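5-formyltetrahydrofolate cyclo-ligase family protein (Bacillus anthracis, PDB 2JCB) probably catalyses the ATP-dependent cyclisation of 5-formyltetrahydrofolate to 5,10-methenyltetrahydrofolate, binding ADP and magnesium in a site of its Rossmann-like fold. Local coordinates at residues S42-E48 with E185-T189. Residues are numbered along the deposited sequence; the frame is centred on the assembly and turned at random.
Sequences SLYEQKE and EKIIT
The carboxylate of Glu48 and the side-chain amide of Gln46 both meet the ammonium of Lys186. Glu48 OE2 forms a salt bridge with Lys186 NZ at 2.9 Å, met on the syn side with the nitrogen 18° out of the carboxylate plane; the bond from NZ to Glu48 OE1 is weak. Gln46 OE1 accepts from Lys186 NZ at 2.8 Å, the donor tilted 17° from the carbonyl plane. At the far end of the same amide, Gln46 NE2 donates to Ser42 O (3.0 Å), almost within the amide plane; the two bonds together fix the amide's rotation and tell its oxygen end from its nitrogen end. That carbonyl also accepts from Glu45 N, and the two donors arrive from opposite faces of its plane.

The bend of Lys186 at chi3 (-79°) carries NZ to both acceptors. Beside this polar cluster Ile188 supplies the apolar contact: its CD1 lies 3.8 Å from Gln46 CG and 4.1 Å from Leu43 CD1, while its CG2 packs against Ser42 OG at 3.5 Å.

The contact thus joins the C-terminal end of helix 29-44, Gln46 at the N-cap position of helix 47-51 and that helix's first turn to strand 186-189 of the mixed sheet, next to strand 161-165, whose Leu163 touches Leu43 and Glu48. With a carboxylate and an amide oxygen around one ammonium, Lys186 is probably held in its charged form.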
ATOM      1  N   SER A  42       5.812  11.066  -9.512  1.00 29.28           N
ATOM      2  CA  SER A  42       4.680  10.806 -10.423  1.00 27.90           C
ATOM      3  C   SER A  42       3.353  10.815  -9.628  1.00 28.89           C
ATOM      4  O   SER A  42       2.355  11.417 -10.059  1.00 27.64           O
ATOM      5  CB  SER A  42       4.886   9.469 -11.096  1.00 30.18           C
ATOM      6  OG  SER A  42       3.800   9.122 -11.980  1.00 34.37           O
ATOM      7  N   LEU A  43       3.374  10.205  -8.442  1.00 28.61           N
ATOM      8  CA  LEU A  43       2.204  10.306  -7.510  1.00 28.56           C
ATOM      9  C   LEU A  43       1.705  11.740  -7.321  1.00 28.59           C
ATOM     10  O   LEU A  43       0.490  11.972  -7.424  1.00 28.45           O
ATOM     11  CB  LEU A  43       2.548   9.748  -6.100  1.00 29.98           C
ATOM     12  CG  LEU A  43       1.457  10.053  -5.012  1.00 29.72           C
ATOM     13  CD1 LEU A  43       0.185   9.278  -5.371  1.00 32.53           C
ATOM     14  CD2 LEU A  43       2.008   9.492  -3.657  1.00 30.21           C
ATOM     15  N   TYR A  44       2.605  12.698  -7.034  1.00 28.68           N
ATOM     16  CA  TYR A  44       2.189  14.042  -6.682  1.00 28.89           C
ATOM     17  C   TYR A  44       1.593  14.767  -7.891  1.00 29.94           C
ATOM     18  O   TYR A  44       0.976  15.785  -7.729  1.00 32.04           O
ATOM     19  CB  TYR A  44       3.365  14.846  -6.183  1.00 28.76           C
ATOM     20  CG  TYR A  44       4.115  14.240  -5.005  1.00 26.28           C
ATOM     21  CD1 TYR A  44       3.474  13.369  -4.111  1.00 27.44           C
ATOM     22  CD2 TYR A  44       5.487  14.488  -4.851  1.00 27.86           C
ATOM     23  CE1 TYR A  44       4.182  12.782  -3.033  1.00 30.33           C
ATOM     24  CE2 TYR A  44       6.222  13.932  -3.773  1.00 31.72           C
ATOM     25  CZ  TYR A  44       5.559  13.078  -2.869  1.00 31.74           C
ATOM     26  OH  TYR A  44       6.270  12.504  -1.806  1.00 30.22           O
ATOM     27  N   GLU A  45       1.827  14.252  -9.095  1.00 28.99           N
ATOM     28  CA  GLU A  45       1.211  14.838 -10.307  1.00 29.14           C
ATOM     29  C   GLU A  45      -0.215  14.342 -10.569  1.00 28.62           C
ATOM     30  O   GLU A  45      -0.884  14.886 -11.452  1.00 27.89           O
ATOM     31  CB  GLU A  45       2.067  14.537 -11.526  1.00 29.65           C
ATOM     32  CG  GLU A  45       3.413  15.249 -11.499  1.00 31.70           C
ATOM     33  CD  GLU A  45       4.074  15.249 -12.864  1.00 38.50           C
ATOM     34  OE1 GLU A  45       3.681  14.406 -13.716  1.00 41.52           O
ATOM     35  OE2 GLU A  45       4.970  16.083 -13.095  1.00 37.05           O
ATOM     36  N   GLN A  46      -0.645  13.305  -9.842  1.00 27.61           N
ATOM     37  CA  GLN A  46      -1.926  12.633 -10.087  1.00 27.65           C
ATOM     38  C   GLN A  46      -3.068  13.507  -9.564  1.00 28.55           C
ATOM     39  O   GLN A  46      -2.973  14.150  -8.461  1.00 29.10           O
ATOM     40  CB  GLN A  46      -1.993  11.186  -9.491  1.00 27.73           C
ATOM     41  CG  GLN A  46      -0.866  10.216 -10.009  1.00 27.64           C
ATOM     42  CD  GLN A  46      -0.792  10.172 -11.499  1.00 28.62           C
ATOM     43  OE1 GLN A  46      -1.773   9.876 -12.174  1.00 32.22           O
ATOM     44  NE2 GLN A  46       0.379  10.503 -12.052  1.00 29.57           N
ATOM     45  N   LYS A  47      -4.124  13.587 -10.376  1.00 27.34           N
ATOM     46  CA  LYS A  47      -5.324  14.343  -9.974  1.00 27.96           C
ATOM     47  C   LYS A  47      -5.842  13.909  -8.586  1.00 28.93           C
ATOM     48  O   LYS A  47      -6.211  14.759  -7.782  1.00 29.57           O
ATOM     49  CB  LYS A  47      -6.395  14.180 -11.042  1.00 27.53           C
ATOM     50  CG  LYS A  47      -7.755  14.780 -10.708  1.00 28.92           C
ATOM     51  CD  LYS A  47      -8.679  14.503 -11.919  1.00 31.15           C
ATOM     52  CE  LYS A  47     -10.146  14.730 -11.576  1.00 33.80           C
ATOM     53  NZ  LYS A  47     -10.406  16.158 -11.704  1.00 37.16           N
ATOM     54  N   GLU A  48      -5.881  12.611  -8.322  1.00 29.29           N
ATOM     55  CA  GLU A  48      -6.431  12.117  -7.074  1.00 32.60           C
ATOM     56  C   GLU A  48      -5.569  12.451  -5.863  1.00 32.30           C
ATOM     57  O   GLU A  48      -6.111  12.580  -4.775  1.00 33.58           O
ATOM     58  CB  GLU A  48      -6.756  10.633  -7.117  1.00 33.35           C
ATOM     59  CG  GLU A  48      -5.582   9.767  -7.383  1.00 35.72           C
ATOM     60  CD  GLU A  48      -5.422   9.427  -8.855  1.00 38.99           C
ATOM     61  OE1 GLU A  48      -5.529  10.322  -9.725  1.00 35.93           O
ATOM     62  OE2 GLU A  48      -5.170   8.243  -9.133  1.00 39.37           O
ATOM     63  N   GLU A 185      -7.365   0.539  -8.342  1.00 29.56           N
ATOM     64  CA  GLU A 185      -7.777   1.309  -9.511  1.00 29.99           C
ATOM     65  C   GLU A 185      -6.615   1.820 -10.364  1.00 29.23           C
ATOM     66  O   GLU A 185      -6.805   2.141 -11.531  1.00 30.52           O
ATOM     67  CB  GLU A 185      -8.617   2.515  -9.096  1.00 30.71           C
ATOM     68  CG  GLU A 185      -9.963   2.084  -8.623  1.00 32.26           C
ATOM     69  CD  GLU A 185     -10.744   3.239  -7.991  1.00 37.71           C
ATOM     70  OE1 GLU A 185     -10.159   4.255  -7.534  1.00 36.04           O
ATOM     71  OE2 GLU A 185     -11.964   3.111  -7.932  1.00 42.08           O
ATOM     72  N   LYS A 186      -5.466   1.989  -9.760  1.00 28.78           N
ATOM     73  CA  LYS A 186      -4.310   2.559 -10.475  1.00 28.46           C
ATOM     74  C   LYS A 186      -3.033   2.070  -9.847  1.00 29.32           C
ATOM     75  O   LYS A 186      -2.950   1.916  -8.613  1.00 28.92           O
ATOM     76  CB  LYS A 186      -4.335   4.082 -10.328  1.00 29.63           C
ATOM     77  CG  LYS A 186      -3.106   4.771 -11.055  1.00 31.83           C
ATOM     78  CD  LYS A 186      -3.124   6.273 -10.893  1.00 33.09           C
ATOM     79  CE  LYS A 186      -4.130   6.912 -11.864  1.00 37.30           C
ATOM     80  NZ  LYS A 186      -4.112   8.408 -11.782  1.00 33.52           N
ATOM     81  N   ILE A 187      -2.027   1.821 -10.682  1.00 28.73           N
ATOM     82  CA  ILE A 187      -0.700   1.407 -10.182  1.00 28.82           C
ATOM     83  C   ILE A 187       0.281   2.447 -10.805  1.00 30.43           C
ATOM     84  O   ILE A 187       0.218   2.702 -12.022  1.00 31.87           O
ATOM     85  CB  ILE A 187      -0.309  -0.068 -10.524  1.00 28.04           C
ATOM     86  CG1 ILE A 187      -1.344  -1.064  -9.924  1.00 27.76           C
ATOM     87  CG2 ILE A 187       1.101  -0.401  -9.982  1.00 30.48           C
ATOM     88  CD1 ILE A 187      -1.610  -2.205 -10.766  1.00 34.66           C
ATOM     89  N   ILE A 188       1.127   3.057  -9.983  1.00 28.09           N
ATOM     90  CA  ILE A 188       2.183   3.962 -10.444  1.00 29.41           C
ATOM     91  C   ILE A 188       3.527   3.243 -10.278  1.00 29.92           C
ATOM     92  O   ILE A 188       3.864   2.843  -9.144  1.00 30.96           O
ATOM     93  CB  ILE A 188       2.182   5.233  -9.621  1.00 29.11           C
ATOM     94  CG1 ILE A 188       0.791   5.908  -9.654  1.00 32.11           C
ATOM     95  CG2 ILE A 188       3.244   6.181 -10.138  1.00 29.35           C
ATOM     96  CD1 ILE A 188       0.711   7.006  -8.728  1.00 32.96           C
ATOM     97  N   THR A 189       4.288   3.113 -11.364  1.00 29.64           N
ATOM     98  CA  THR A 189       5.646   2.567 -11.340  1.00 28.66           C
ATOM     99  C   THR A 189       6.574   3.662 -11.810  1.00 29.05           C
ATOM    100  O   THR A 189       6.125   4.807 -12.104  1.00 26.79           O
ATOM    101  CB  THR A 189       5.817   1.325 -12.259  1.00 29.11           C
ATOM    102  OG1 THR A 189       5.804   1.748 -13.632  1.00 30.06           O
ATOM    103  CG2 THR A 189       4.718   0.251 -12.008  1.00 30.85           C
TER
HETATM  104  O   HOH W   1       4.717   7.206 -13.307  1.00 24.67           O